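Local coordinates for protein probable TonB-dependent receptor (Pseudomonas aeruginosa, PDB 4K3F) that probably binds methionine in the periplasm as an NlpA-family lipoprotein serving amino-acid transport, and holds selenomethionine in its pocket, at residues 17-21 / 218-224; 25-30 / 211-215; 73-79 / 198-204; 80-84 / 192-198. All coordinates share one frame; numbering follows the deposited sequence.

Interaction 1. Residues 17-21 / 218-224; sequences ILNVV and ALHSAEI
Ile-17 meets Leu-219 and Ile-224 through one methyl, CG2, which lies 3.8 Å from Leu-219 CD2 and 4.2 Å from Ile-224 CG2. The Ile-17 side chain crosses both partners at about a right angle, and this single methyl touches the two of them. It can do so because CG1 takes the place beside the backbone N (chi1 -70°), leaving CG2 on the opposite side of the CA-CB bond from that N. One helical turn on, Val-20 and Ile-224 run past each other in opposite directions, with Val-20 CG1 3.8 Å from Ile-224 CD1. Val-21 points toward the 218-224 segment and brings CG1 to 4.0 Å from Leu-219 CD2; it also lies across Ile-224, but the modelled spacing of that pair is too short to be trusted. Leu-18 adds CD2, 4.3 Å from Leu-219 CD2.

The 218-224 side is a type I turn leading into helix 222-232. Ser-221 is the N-cap: its OG gives a hydrogen bond to Ala-218 O (2.7 Å), in the carbonyl plane, and receives one from Ile-224 N (3.1 Å). Ala-218 O also accepts from Ser-221 N, so the turn is held twice at one oxygen. Around the contact, Ile-17 touches His-81, Leu-219 touches Val-80, and Leu-18 packs on Val-7 and Ile-34, placing helix 11-26 against the six-stranded sheet. No hydrogen bond joins the two segments: aliphatic contacts make the join, while the serine ties up backbone polar groups of the turn within its own segment.

Interaction 2. Residues 25-30 / 211-215; sequences LAKEGV and AMQKL
Lys-214 lays its whole extended side chain against the end of helix 11-26. Its CB touches Leu-25 CD2 at 3.7 Å. CG passes Glu-28 OE1, and CD touches Val-30 CG2 at 3.8 Å and Glu-28 CB at 3.9 Å and already nears Glu-28 O. CE comes close to Glu-28 O, and NZ finally donates to that carbonyl oxygen at 2.8 Å, with a C=O...N angle of 164°. The Glu-28 and Lys-214 side chains run antiparallel past one another, and Glu-28 OE1 stays 5.5 Å from Lys-214 NZ, too far to touch. The charged partner of NZ is Asp-210, in a salt bridge.

The receiving carbonyl belongs to a Schellman motif, in which Val-30 N bonds to Leu-25 O and Gly-29 N to Ala-26 O, with Gly-29 at positive phi (80°). Elsewhere in the contact, Leu-25 CD1 meets Leu-215 CD1 at 3.6 Å and Val-30 CG2 meets Ala-211 CB at 4.0 Å, closing helix 210-218 over the start of strand 30-36. The lysine thus spends its methylenes on apolar packing and its ammonium on a carbonyl at the helix terminus, where the helix dipole would probably strengthen the attraction.

Interaction 3. Residues 73-79 / 198-204; sequences DLVAVTG and NILVARP. With MSE (selenomethionine), chain B.
Val-75 and Ala-202 form the regular end of an antiparallel pairing, with Ala-202 N bonded to Val-75 O at 2.8 Å and Val-75 N to Ala-202 O at 2.9 Å. The first donor lies in the carbonyl plane of its acceptor; the second stands 37° above it. Ahead of them the register slips: Val-77 N reaches Leu-200 O at 2.7 Å, but Leu-200 N goes to Thr-78 O, so two residues face one. With Val-77 at phi/psi -104/-51°, this fits a classic beta bulge.

Apolar contacts flank the ladder. On one face Val-77 and Leu-200 run alongside each other in the same direction, Val-77 CG1 3.8 Å from Leu-200 CD2, while Val-77 CG2 rests on Ala-202 CB. This face is covered by helix 210-218. On the other, Ala-76 CB meets Ile-199 CD1 at 3.8 Å and Leu-74 CB meets Val-201 CG1 at 3.7 Å, beneath helix 60-70.

Polar grip on the ligand comes at one end. Asn-198 accepts from the selenomethionine N through OD1 (2.9 Å) and donates through ND2 to its carboxylate O (2.8 Å), using both ends of one amide; His-14 also bonds to OD1.

The pairing joins strands 75-82 and 198-202 in the sheet of a periplasmic-binding-protein lobe, where 198-202 runs against its neighbour 54-59 as well. Asn-198 continues this strand, its backbone bonded to Val-80 and His-81, and its amide matches both the amino and the carboxylate group of an amino acid.

Interaction 4. Residues 80-84 / 192-198; sequences VHIEP and SDSPYVN. With MSE (selenomethionine), chain B.
His-81 and Asn-198 make the dense end of this contact. Asn-198 N bonds to His-81 O at 2.7 Å and Val-80 N to Asn-198 O at 2.9 Å, both donors close to straight off the carbonyl. Asn-198 CB sits over one face of the His-81 ring, 3.9 Å from its centroid, a CH-pi contact offset toward the rim. With chi1 at 70°, the ring folds back over its own backbone and NE2 donates to Glu-83 OE2 (2.8 Å), nearly in the ring plane and on the anti lone pair. That bond helps hold the carboxylate whose OE1 takes the selenomethionine N at 2.6 Å. His-81 N, by contrast, is buried without a partner. Ile-82 is packed as tightly: CG1 touches Val-197 CG2 at 3.6 Å, CD1 nears Ser-192 O, and CG2 meets Ser-194 OG, the acceptor of an ST turn from Tyr-196 N.

Here the chain passes between lobes: 80-84 leads from the six-stranded sheet to strand 86-88 of the other, and 192-198 returns from strand 188-189. These are two linkers of the hinge expected in a periplasmic binding protein. Beside the ligand, a water accepts from Glu-83 N and lies within bonding distance of Tyr-196 O and the selenomethionine O, with more acceptors near it than protons to give.

The contact thins at its outer end, where Pro-84 CG only grazes Ser-192 CB at 4.1 Å and Ser-192 is partly exposed to solvent.

Overall arrangement
From the N terminus, helix 11-26 supplies 17-21 to interaction 1, which closes the longest loop by meeting 218-224 near the C terminus. The end of the same helix enters interaction 2, whose partner 211-215 comes back earlier, so its loop lies within the first. Interactions 3 and 4 follow on strand 75-82, each closing a shorter loop inside the one before; none cross, and the last two share Asn-198. Interactions 1 and 2 set helix 11-26 against the C-terminal helices. Leu-215 and Met-212 pack on Leu-200, and His-220 bonds to Gly-79 O, linking those helices to the sheet of interaction 3. Interaction 4 carries that sheet to the probable hinge and to the ligand.

Interaction 1. Residues 17-21 / 218-224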
loop_
_atom_site.group_PDB
_atom_site.type_symbol
_atom_site.label_atom_id
_atom_site.label_comp_id
_atom_site.label_asym_id
_atom_site.label_seq_id
_atom_site.Cartn_x
_atom_site.Cartn_y
_atom_site.Cartn_z
ATOM N N ILE A 17 -0.653 13.708 -1.140
ATOM C CA ILE A 17 -2.032 13.867 -1.600
ATOM C C ILE A 17 -2.846 14.716 -0.642
ATOM O O ILE A 17 -3.578 15.630 -1.051
ATOM C CB ILE A 17 -2.687 12.475 -1.785
ATOM C CG1 ILE A 17 -2.055 11.764 -2.990
ATOM C CG2 ILE A 17 -4.208 12.591 -1.941
ATOM C CD1 ILE A 17 -2.373 10.271 -3.068
ATOM N N LEU A 18 -2.748 14.396 0.653
ATOM C CA LEU A 18 -3.451 15.155 1.666
ATOM C C LEU A 18 -3.042 16.634 1.733
ATOM O O LEU A 18 -3.936 17.486 1.901
ATOM C CB LEU A 18 -3.361 14.459 3.031
ATOM C CG LEU A 18 -4.068 13.100 3.118
ATOM C CD1 LEU A 18 -3.709 12.475 4.455
ATOM C CD2 LEU A 18 -5.578 13.171 2.969
ATOM N N ASN A 19 -1.751 16.946 1.542
ATOM C CA ASN A 19 -1.299 18.347 1.525
ATOM C C ASN A 19 -1.964 19.157 0.368
ATOM O O ASN A 19 -2.281 20.330 0.520
ATOM C CB ASN A 19 0.220 18.439 1.359
ATOM C CG ASN A 19 0.993 18.033 2.609
ATOM O OD1 ASN A 19 0.578 18.294 3.708
ATOM N ND2 ASN A 19 2.172 17.455 2.402
ATOM N N VAL A 20 -2.190 18.479 -0.751
ATOM C CA VAL A 20 -2.799 19.119 -1.932
ATOM C C VAL A 20 -4.304 19.291 -1.732
ATOM O O VAL A 20 -4.860 20.242 -2.250
ATOM C CB VAL A 20 -2.425 18.304 -3.190
ATOM C CG1 VAL A 20 -3.159 18.750 -4.431
ATOM C CG2 VAL A 20 -0.911 18.402 -3.386
ATOM N N VAL A 21 -4.949 18.387 -0.966
ATOM C CA VAL A 21 -6.412 18.523 -0.742
ATOM C C VAL A 21 -6.678 19.527 0.355
ATOM O O VAL A 21 -7.778 20.077 0.414
ATOM C CB VAL A 21 -7.239 17.235 -0.413
ATOM C CG1 VAL A 21 -7.295 16.288 -1.568
ATOM C CG2 VAL A 21 -6.787 16.541 0.835
ATOM N N ALA A 218 -13.379 15.283 -1.695
ATOM C CA ALA A 218 -12.178 15.972 -2.220
ATOM C C ALA A 218 -11.180 14.984 -2.773
ATOM O O ALA A 218 -10.498 15.248 -3.766
ATOM C CB ALA A 218 -11.520 16.824 -1.141
ATOM N N LEU A 219 -11.108 13.801 -2.158
ATOM C CA LEU A 219 -10.165 12.765 -2.596
ATOM C C LEU A 219 -10.605 12.084 -3.877
ATOM O O LEU A 219 -9.846 11.284 -4.403
ATOM C CB LEU A 219 -9.951 11.713 -1.502
ATOM C CG LEU A 219 -9.171 12.232 -0.284
ATOM C CD1 LEU A 219 -9.260 11.273 0.876
ATOM C CD2 LEU A 219 -7.729 12.435 -0.634
ATOM N N HIS A 220 -11.834 12.358 -4.344
ATOM C CA HIS A 220 -12.302 11.911 -5.679
ATOM C C HIS A 220 -12.357 13.072 -6.671
ATOM O O HIS A 220 -12.918 12.921 -7.758
ATOM C CB HIS A 220 -13.663 11.218 -5.607
ATOM C CG HIS A 220 -13.615 9.811 -5.103
ATOM N ND1 HIS A 220 -14.676 8.942 -5.247
ATOM C CD2 HIS A 220 -12.624 9.098 -4.505
ATOM C CE1 HIS A 220 -14.359 7.763 -4.730
ATOM N NE2 HIS A 220 -13.124 7.836 -4.261
ATOM N N SER A 221 -11.752 14.213 -6.322
ATOM C CA SER A 221 -11.873 15.410 -7.141
ATOM C C SER A 221 -11.009 15.274 -8.393
ATOM O O SER A 221 -10.005 14.546 -8.424
ATOM C CB SER A 221 -11.490 16.667 -6.393
ATOM O OG SER A 221 -10.124 16.665 -6.089
ATOM N N ALA A 222 -11.417 15.978 -9.441
ATOM C CA ALA A 222 -10.613 16.053 -10.670
ATOM C C ALA A 222 -9.225 16.610 -10.395
ATOM O O ALA A 222 -8.243 16.179 -11.014
ATOM C CB ALA A 222 -11.311 16.929 -11.680
ATOM N N GLU A 223 -9.137 17.529 -9.421
ATOM C CA GLU A 223 -7.858 18.165 -9.088
ATOM C C GLU A 223 -6.892 17.168 -8.459
ATOM O O GLU A 223 -5.711 17.191 -8.760
ATOM C CB GLU A 223 -8.099 19.359 -8.177
ATOM C CG GLU A 223 -8.808 20.511 -8.889
ATOM C CD GLU A 223 -10.303 20.327 -9.037
ATOM O OE1 GLU A 223 -10.905 19.512 -8.312
ATOM O OE2 GLU A 223 -10.890 20.997 -9.910
ATOM N N ILE A 224 -7.388 16.288 -7.579
ATOM C CA ILE A 224 -6.533 15.300 -6.924
ATOM C C ILE A 224 -6.131 14.236 -7.924
ATOM O O ILE A 224 -5.012 13.742 -7.902
ATOM C CB ILE A 224 -7.258 14.718 -5.693
ATOM C CG1 ILE A 224 -7.234 15.760 -4.597
ATOM C CG2 ILE A 224 -6.598 13.450 -5.228
ATOM C CD1 ILE A 224 -5.818 16.097 -4.106
#

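Interaction 2. Residues 25-30 / 211-215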
loop_
_atom_site.group_PDB
_atom_site.type_symbol
_atom_site.label_atom_id
_atom_site.label_comp_id
_atom_site.label_asym_id
_atom_site.label_seq_id
_atom_site.Cartn_x
_atom_site.Cartn_y
_atom_site.Cartn_z
ATOM N N LEU A 25 -10.283 21.737 1.301
ATOM C CA LEU A 25 -11.096 21.489 2.477
ATOM C C LEU A 25 -11.247 22.732 3.315
ATOM O O LEU A 25 -12.338 22.998 3.828
ATOM C CB LEU A 25 -10.514 20.332 3.290
ATOM C CG LEU A 25 -10.914 18.990 2.678
ATOM C CD1 LEU A 25 -10.181 17.985 3.483
ATOM C CD2 LEU A 25 -12.399 18.711 2.808
ATOM N N ALA A 26 -10.188 23.518 3.434
ATOM C CA ALA A 26 -10.260 24.784 4.188
ATOM C C ALA A 26 -11.390 25.660 3.657
ATOM O O ALA A 26 -12.109 26.302 4.433
ATOM C CB ALA A 26 -8.937 25.530 4.131
ATOM N N LYS A 27 -11.588 25.628 2.339
ATOM C CA LYS A 27 -12.627 26.441 1.716
ATOM C C LYS A 27 -14.026 25.893 1.987
ATOM O O LYS A 27 -14.992 26.610 1.771
ATOM C CB LYS A 27 -12.413 26.538 0.201
ATOM C CG LYS A 27 -11.110 27.234 -0.176
ATOM C CD LYS A 27 -11.018 28.649 0.365
ATOM C CE LYS A 27 -10.289 29.537 -0.632
ATOM N NZ LYS A 27 -10.164 30.941 -0.155
ATOM N N GLU A 28 -14.133 24.634 2.448
ATOM C CA GLU A 28 -15.413 24.038 2.851
ATOM C C GLU A 28 -15.541 23.922 4.368
ATOM O O GLU A 28 -16.372 23.143 4.854
ATOM C CB GLU A 28 -15.533 22.636 2.301
ATOM C CG GLU A 28 -15.195 22.482 0.860
ATOM C CD GLU A 28 -15.459 21.083 0.443
ATOM O OE1 GLU A 28 -16.631 20.787 0.129
ATOM O OE2 GLU A 28 -14.505 20.275 0.499
ATOM N N GLY A 29 -14.743 24.668 5.106
ATOM C CA GLY A 29 -14.892 24.762 6.552
ATOM C C GLY A 29 -14.289 23.586 7.304
ATOM O O GLY A 29 -14.700 23.282 8.432
ATOM N N VAL A 30 -13.293 22.933 6.701
ATOM C CA VAL A 30 -12.643 21.799 7.338
ATOM C C VAL A 30 -11.169 22.040 7.429
ATOM O O VAL A 30 -10.538 22.343 6.424
ATOM C CB VAL A 30 -12.877 20.472 6.571
ATOM C CG1 VAL A 30 -12.000 19.365 7.160
ATOM C CG2 VAL A 30 -14.343 20.112 6.615
ATOM N N ALA A 211 -17.377 16.484 8.025
ATOM C CA ALA A 211 -15.987 16.717 7.656
ATOM C C ALA A 211 -15.399 15.521 6.938
ATOM O O ALA A 211 -14.669 15.672 5.927
ATOM C CB ALA A 211 -15.167 16.995 8.901
HETATM N N MSE A 212 -15.716 14.313 7.447
HETATM C CA MSE A 212 -15.215 13.113 6.798
HETATM C C MSE A 212 -15.724 13.017 5.374
HETATM O O MSE A 212 -14.982 12.620 4.452
HETATM C CB MSE A 212 -15.549 11.868 7.605
HETATM C CG MSE A 212 -14.718 10.642 7.219
HETATM SE SE MSE A 212 -12.837 10.762 7.760
HETATM C CE MSE A 212 -13.226 10.833 9.677
ATOM N N GLN A 213 -16.992 13.346 5.166
ATOM C CA GLN A 213 -17.570 13.247 3.840
ATOM C C GLN A 213 -16.927 14.248 2.892
ATOM O O GLN A 213 -16.729 13.925 1.708
ATOM C CB GLN A 213 -19.077 13.510 3.846
ATOM C CG GLN A 213 -19.938 12.462 4.547
ATOM C CD GLN A 213 -21.459 12.850 4.567
ATOM O OE1 GLN A 213 -21.858 14.030 4.448
ATOM N NE2 GLN A 213 -22.299 11.837 4.704
ATOM N N LYS A 214 -16.648 15.450 3.387
ATOM C CA LYS A 214 -15.999 16.476 2.541
ATOM C C LYS A 214 -14.618 15.978 2.152
ATOM O O LYS A 214 -14.239 16.125 1.001
ATOM C CB LYS A 214 -15.922 17.770 3.286
ATOM C CG LYS A 214 -17.261 18.480 3.354
ATOM C CD LYS A 214 -17.253 19.676 4.266
ATOM C CE LYS A 214 -18.552 20.481 4.127
ATOM N NZ LYS A 214 -18.594 21.455 5.233
ATOM N N LEU A 215 -13.856 15.406 3.094
ATOM C CA LEU A 215 -12.543 14.845 2.720
ATOM C C LEU A 215 -12.662 13.760 1.677
ATOM O O LEU A 215 -11.923 13.756 0.696
ATOM C CB LEU A 215 -11.788 14.308 3.937
ATOM C CG LEU A 215 -10.411 13.635 3.682
ATOM C CD1 LEU A 215 -9.393 14.504 2.972
ATOM C CD2 LEU A 215 -9.797 13.151 4.990
#

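Interaction 3. Residues 73-79 / 198-204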
loop_
_atom_site.group_PDB
_atom_site.type_symbol
_atom_site.label_atom_id
_atom_site.label_comp_id
_atom_site.label_asym_id
_atom_site.label_seq_id
_atom_site.Cartn_x
_atom_site.Cartn_y
_atom_site.Cartn_z
ATOM N N ASP A 73 -12.374 -2.114 15.157
ATOM C CA ASP A 73 -13.520 -1.997 14.263
ATOM C C ASP A 73 -13.435 -0.750 13.423
ATOM O O ASP A 73 -14.438 -0.037 13.203
ATOM C CB ASP A 73 -14.861 -2.148 14.996
ATOM C CG ASP A 73 -15.287 -0.937 15.728
ATOM O OD1 ASP A 73 -14.414 -0.168 16.167
ATOM O OD2 ASP A 73 -16.526 -0.762 15.870
ATOM N N LEU A 74 -12.238 -0.487 12.895
ATOM C CA LEU A 74 -12.045 0.596 11.965
ATOM C C LEU A 74 -12.764 0.296 10.649
ATOM O O LEU A 74 -12.886 -0.859 10.254
ATOM C CB LEU A 74 -10.552 0.829 11.721
ATOM C CG LEU A 74 -9.747 1.216 12.945
ATOM C CD1 LEU A 74 -8.285 1.380 12.543
ATOM C CD2 LEU A 74 -10.259 2.458 13.621
ATOM N N VAL A 75 -13.220 1.342 9.980
ATOM C CA VAL A 75 -14.072 1.172 8.795
ATOM C C VAL A 75 -13.536 2.015 7.637
ATOM O O VAL A 75 -13.080 3.169 7.758
ATOM C CB VAL A 75 -15.563 1.548 9.099
ATOM C CG1 VAL A 75 -16.155 0.542 10.085
ATOM C CG2 VAL A 75 -15.720 2.952 9.692
ATOM N N ALA A 76 -13.660 1.453 6.454
ATOM C CA ALA A 76 -13.264 2.159 5.263
ATOM C C ALA A 76 -14.279 3.245 4.901
ATOM O O ALA A 76 -15.460 3.051 5.008
ATOM C CB ALA A 76 -13.166 1.159 4.113
ATOM N N VAL A 77 -13.799 4.375 4.433
ATOM C CA VAL A 77 -14.638 5.518 4.037
ATOM C C VAL A 77 -14.739 5.625 2.513
ATOM O O VAL A 77 -15.870 5.700 1.958
ATOM C CB VAL A 77 -14.087 6.844 4.607
ATOM C CG1 VAL A 77 -14.986 8.012 4.183
ATOM C CG2 VAL A 77 -13.986 6.761 6.120
ATOM N N THR A 78 -13.589 5.609 1.843
ATOM C CA THR A 78 -13.548 5.686 0.389
ATOM C C THR A 78 -12.218 5.253 -0.146
ATOM O O THR A 78 -11.223 5.243 0.584
ATOM C CB THR A 78 -13.873 7.104 -0.114
ATOM O OG1 THR A 78 -14.261 7.032 -1.498
ATOM C CG2 THR A 78 -12.704 8.067 0.023
ATOM N N GLY A 79 -12.214 4.845 -1.412
ATOM C CA GLY A 79 -11.013 4.439 -2.082
ATOM C C GLY A 79 -10.421 5.599 -2.844
ATOM O O GLY A 79 -11.131 6.469 -3.343
ATOM N N ASN A 198 -6.035 1.783 -2.064
ATOM C CA ASN A 198 -5.781 2.425 -0.766
ATOM C C ASN A 198 -6.977 3.274 -0.344
ATOM O O ASN A 198 -7.553 3.992 -1.159
ATOM C CB ASN A 198 -4.508 3.276 -0.820
ATOM C CG ASN A 198 -3.227 2.419 -0.749
ATOM O OD1 ASN A 198 -2.273 2.785 -0.078
ATOM N ND2 ASN A 198 -3.246 1.214 -1.401
ATOM N N ILE A 199 -7.358 3.126 0.918
ATOM C CA ILE A 199 -8.582 3.673 1.421
ATOM C C ILE A 199 -8.339 4.664 2.566
ATOM O O ILE A 199 -7.453 4.496 3.402
ATOM C CB ILE A 199 -9.485 2.538 1.944
ATOM C CG1 ILE A 199 -8.677 1.526 2.787
ATOM C CG2 ILE A 199 -10.086 1.796 0.756
ATOM C CD1 ILE A 199 -9.497 0.528 3.556
ATOM N N LEU A 200 -9.217 5.630 2.624
ATOM C CA LEU A 200 -9.350 6.483 3.795
ATOM C C LEU A 200 -10.119 5.643 4.826
ATOM O O LEU A 200 -11.146 5.072 4.481
ATOM C CB LEU A 200 -10.146 7.714 3.445
ATOM C CG LEU A 200 -10.566 8.627 4.583
ATOM C CD1 LEU A 200 -9.372 9.283 5.178
ATOM C CD2 LEU A 200 -11.530 9.700 4.080
ATOM N N VAL A 201 -9.668 5.628 6.083
ATOM C CA VAL A 201 -10.208 4.749 7.128
ATOM C C VAL A 201 -10.518 5.601 8.326
ATOM O O VAL A 201 -9.754 6.524 8.688
ATOM C CB VAL A 201 -9.179 3.614 7.484
ATOM C CG1 VAL A 201 -9.597 2.845 8.736
ATOM C CG2 VAL A 201 -9.112 2.676 6.297
ATOM N N ALA A 202 -11.642 5.311 8.948
ATOM C CA ALA A 202 -12.043 6.053 10.140
ATOM C C ALA A 202 -12.788 5.136 11.063
ATOM O O ALA A 202 -12.488 3.949 11.079
ATOM C CB ALA A 202 -12.840 7.291 9.702
ATOM N N ARG A 203 -13.703 5.660 11.862
ATOM C CA ARG A 203 -14.431 4.858 12.842
ATOM C C ARG A 203 -15.929 4.917 12.568
ATOM O O ARG A 203 -16.392 5.839 11.919
ATOM C CB ARG A 203 -14.177 5.445 14.223
ATOM C CG ARG A 203 -12.713 5.331 14.658
ATOM C CD ARG A 203 -12.482 5.649 16.138
ATOM N NE ARG A 203 -12.981 6.982 16.424
ATOM C CZ ARG A 203 -12.268 8.106 16.423
ATOM N NH1 ARG A 203 -10.935 8.087 16.357
ATOM N NH2 ARG A 203 -12.897 9.256 16.588
ATOM N N PRO A 204 -16.703 3.976 13.132
ATOM C CA PRO A 204 -18.157 4.151 13.019
ATOM C C PRO A 204 -18.674 5.511 13.430
ATOM O O PRO A 204 -19.614 6.014 12.816
ATOM C CB PRO A 204 -18.709 3.032 13.895
ATOM C CG PRO A 204 -17.665 1.937 13.742
ATOM C CD PRO A 204 -16.349 2.680 13.740
HETATM N N MSE B 300 0.472 1.823 0.165
HETATM C CA MSE B 300 0.640 0.367 0.440
HETATM C C MSE B 300 0.276 -0.367 -0.846
HETATM O O MSE B 300 -0.723 -0.020 -1.486
HETATM O OXT MSE B 300 0.967 -1.315 -1.238
HETATM C CB MSE B 300 -0.244 -0.104 1.606
HETATM C CG MSE B 300 -0.061 -1.570 1.917
HETATM SE SE MSE B 300 -1.344 -2.142 3.290
HETATM C CE MSE B 300 -0.668 -1.192 4.776
#

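Interaction 4. Residues 80-84 / 192-198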
loop_
_atom_site.group_PDB
_atom_site.type_symbol
_atom_site.label_atom_id
_atom_site.label_comp_id
_atom_site.label_asym_id
_atom_site.label_seq_id
_atom_site.Cartn_x
_atom_site.Cartn_y
_atom_site.Cartn_z
ATOM N N VAL A 80 -9.110 5.644 -2.912
ATOM C CA VAL A 80 -8.435 6.747 -3.512
ATOM C C VAL A 80 -7.556 6.367 -4.688
ATOM O O VAL A 80 -7.698 6.958 -5.748
ATOM C CB VAL A 80 -7.635 7.556 -2.483
ATOM C CG1 VAL A 80 -7.034 8.782 -3.162
ATOM C CG2 VAL A 80 -8.505 8.019 -1.324
ATOM N N HIS A 81 -6.622 5.432 -4.491
ATOM C CA HIS A 81 -5.640 5.104 -5.498
ATOM C C HIS A 81 -5.133 3.695 -5.341
ATOM O O HIS A 81 -5.360 3.054 -4.307
ATOM C CB HIS A 81 -4.446 6.075 -5.453
ATOM C CG HIS A 81 -3.576 5.909 -4.249
ATOM N ND1 HIS A 81 -3.692 6.666 -3.107
ATOM C CD2 HIS A 81 -2.558 5.047 -4.015
ATOM C CE1 HIS A 81 -2.788 6.281 -2.229
ATOM N NE2 HIS A 81 -2.089 5.295 -2.756
ATOM N N ILE A 82 -4.458 3.226 -6.380
ATOM C CA ILE A 82 -3.817 1.906 -6.348
ATOM C C ILE A 82 -2.336 2.138 -6.546
ATOM O O ILE A 82 -1.936 3.063 -7.282
ATOM C CB ILE A 82 -4.360 0.956 -7.467
ATOM C CG1 ILE A 82 -5.886 0.867 -7.408
ATOM C CG2 ILE A 82 -3.800 -0.444 -7.334
ATOM C CD1 ILE A 82 -6.546 1.466 -8.629
ATOM N N GLU A 83 -1.517 1.311 -5.910
ATOM C CA GLU A 83 -0.043 1.365 -6.032
ATOM C C GLU A 83 0.436 0.019 -6.521
ATOM O O GLU A 83 0.813 -0.819 -5.721
ATOM C CB GLU A 83 0.609 1.608 -4.660
ATOM C CG GLU A 83 0.306 2.939 -4.055
ATOM C CD GLU A 83 0.797 3.100 -2.614
ATOM O OE1 GLU A 83 1.669 2.323 -2.101
ATOM O OE2 GLU A 83 0.279 4.010 -1.991
ATOM N N PRO A 84 0.417 -0.215 -7.839
ATOM C CA PRO A 84 0.817 -1.546 -8.306
ATOM C C PRO A 84 2.180 -1.972 -7.762
ATOM O O PRO A 84 3.172 -1.236 -7.869
ATOM C CB PRO A 84 0.810 -1.397 -9.816
ATOM C CG PRO A 84 -0.261 -0.386 -10.042
ATOM C CD PRO A 84 -0.088 0.623 -8.915
ATOM N N SER A 192 -3.280 -2.699 -12.417
ATOM C CA SER A 192 -3.925 -1.783 -11.465
ATOM C C SER A 192 -5.355 -2.161 -11.096
ATOM O O SER A 192 -5.914 -1.559 -10.189
ATOM C CB SER A 192 -3.906 -0.370 -12.002
ATOM O OG SER A 192 -4.580 -0.345 -13.251
ATOM N N ASP A 193 -5.957 -3.119 -11.803
ATOM C CA ASP A 193 -7.272 -3.639 -11.410
ATOM C C ASP A 193 -7.118 -4.768 -10.408
ATOM O O ASP A 193 -7.048 -5.936 -10.763
ATOM C CB ASP A 193 -8.059 -4.115 -12.631
ATOM C CG ASP A 193 -8.993 -3.049 -13.161
ATOM O OD1 ASP A 193 -8.618 -1.851 -13.125
ATOM O OD2 ASP A 193 -10.105 -3.410 -13.601
ATOM N N SER A 194 -7.008 -4.396 -9.146
ATOM C CA SER A 194 -6.523 -5.312 -8.130
ATOM C C SER A 194 -7.347 -5.179 -6.871
ATOM O O SER A 194 -8.161 -4.256 -6.738
ATOM C CB SER A 194 -5.039 -5.033 -7.825
ATOM O OG SER A 194 -4.885 -3.855 -7.020
ATOM N N PRO A 195 -7.085 -6.069 -5.909
ATOM C CA PRO A 195 -7.722 -5.918 -4.577
ATOM C C PRO A 195 -7.228 -4.753 -3.723
ATOM O O PRO A 195 -7.683 -4.611 -2.596
ATOM C CB PRO A 195 -7.380 -7.257 -3.870
ATOM C CG PRO A 195 -7.137 -8.211 -4.998
ATOM C CD PRO A 195 -6.457 -7.388 -6.074
ATOM N N TYR A 196 -6.260 -3.977 -4.208
ATOM C CA TYR A 196 -5.421 -3.184 -3.307
ATOM C C TYR A 196 -5.578 -1.661 -3.388
ATOM O O TYR A 196 -4.649 -0.894 -3.078
ATOM C CB TYR A 196 -3.953 -3.594 -3.422
ATOM C CG TYR A 196 -3.774 -5.083 -3.286
ATOM C CD1 TYR A 196 -4.027 -5.742 -2.079
ATOM C CD2 TYR A 196 -3.461 -5.868 -4.397
ATOM C CE1 TYR A 196 -3.899 -7.100 -1.948
ATOM C CE2 TYR A 196 -3.342 -7.241 -4.267
ATOM C CZ TYR A 196 -3.576 -7.849 -3.057
ATOM O OH TYR A 196 -3.467 -9.193 -2.960
ATOM N N VAL A 197 -6.787 -1.212 -3.686
ATOM C CA VAL A 197 -7.051 0.209 -3.596
ATOM C C VAL A 197 -6.783 0.688 -2.177
ATOM O O VAL A 197 -7.164 0.041 -1.204
ATOM C CB VAL A 197 -8.503 0.526 -3.990
ATOM C CG1 VAL A 197 -8.833 1.981 -3.773
ATOM C CG2 VAL A 197 -8.762 0.109 -5.426
ATOM N N ASN A 198 -6.035 1.783 -2.064
ATOM C CA ASN A 198 -5.781 2.425 -0.766
ATOM C C ASN A 198 -6.977 3.274 -0.344
ATOM O O ASN A 198 -7.553 3.992 -1.159
ATOM C CB ASN A 198 -4.508 3.276 -0.820
ATOM C CG ASN A 198 -3.227 2.419 -0.749
ATOM O OD1 ASN A 198 -2.273 2.785 -0.078
ATOM N ND2 ASN A 198 -3.246 1.214 -1.401
HETATM N N MSE B 300 0.472 1.823 0.165
HETATM C CA MSE B 300 0.640 0.367 0.440
HETATM C C MSE B 300 0.276 -0.367 -0.846
HETATM O O MSE B 300 -0.723 -0.020 -1.486
HETATM O OXT MSE B 300 0.967 -1.315 -1.238
HETATM C CB MSE B 300 -0.244 -0.104 1.606
HETATM C CG MSE B 300 -0.061 -1.570 1.917
HETATM SE SE MSE B 300 -1.344 -2.142 3.290
HETATM C CE MSE B 300 -0.668 -1.192 4.776
HETATM O O HOH W 1 -1.926 -0.749 -3.862
#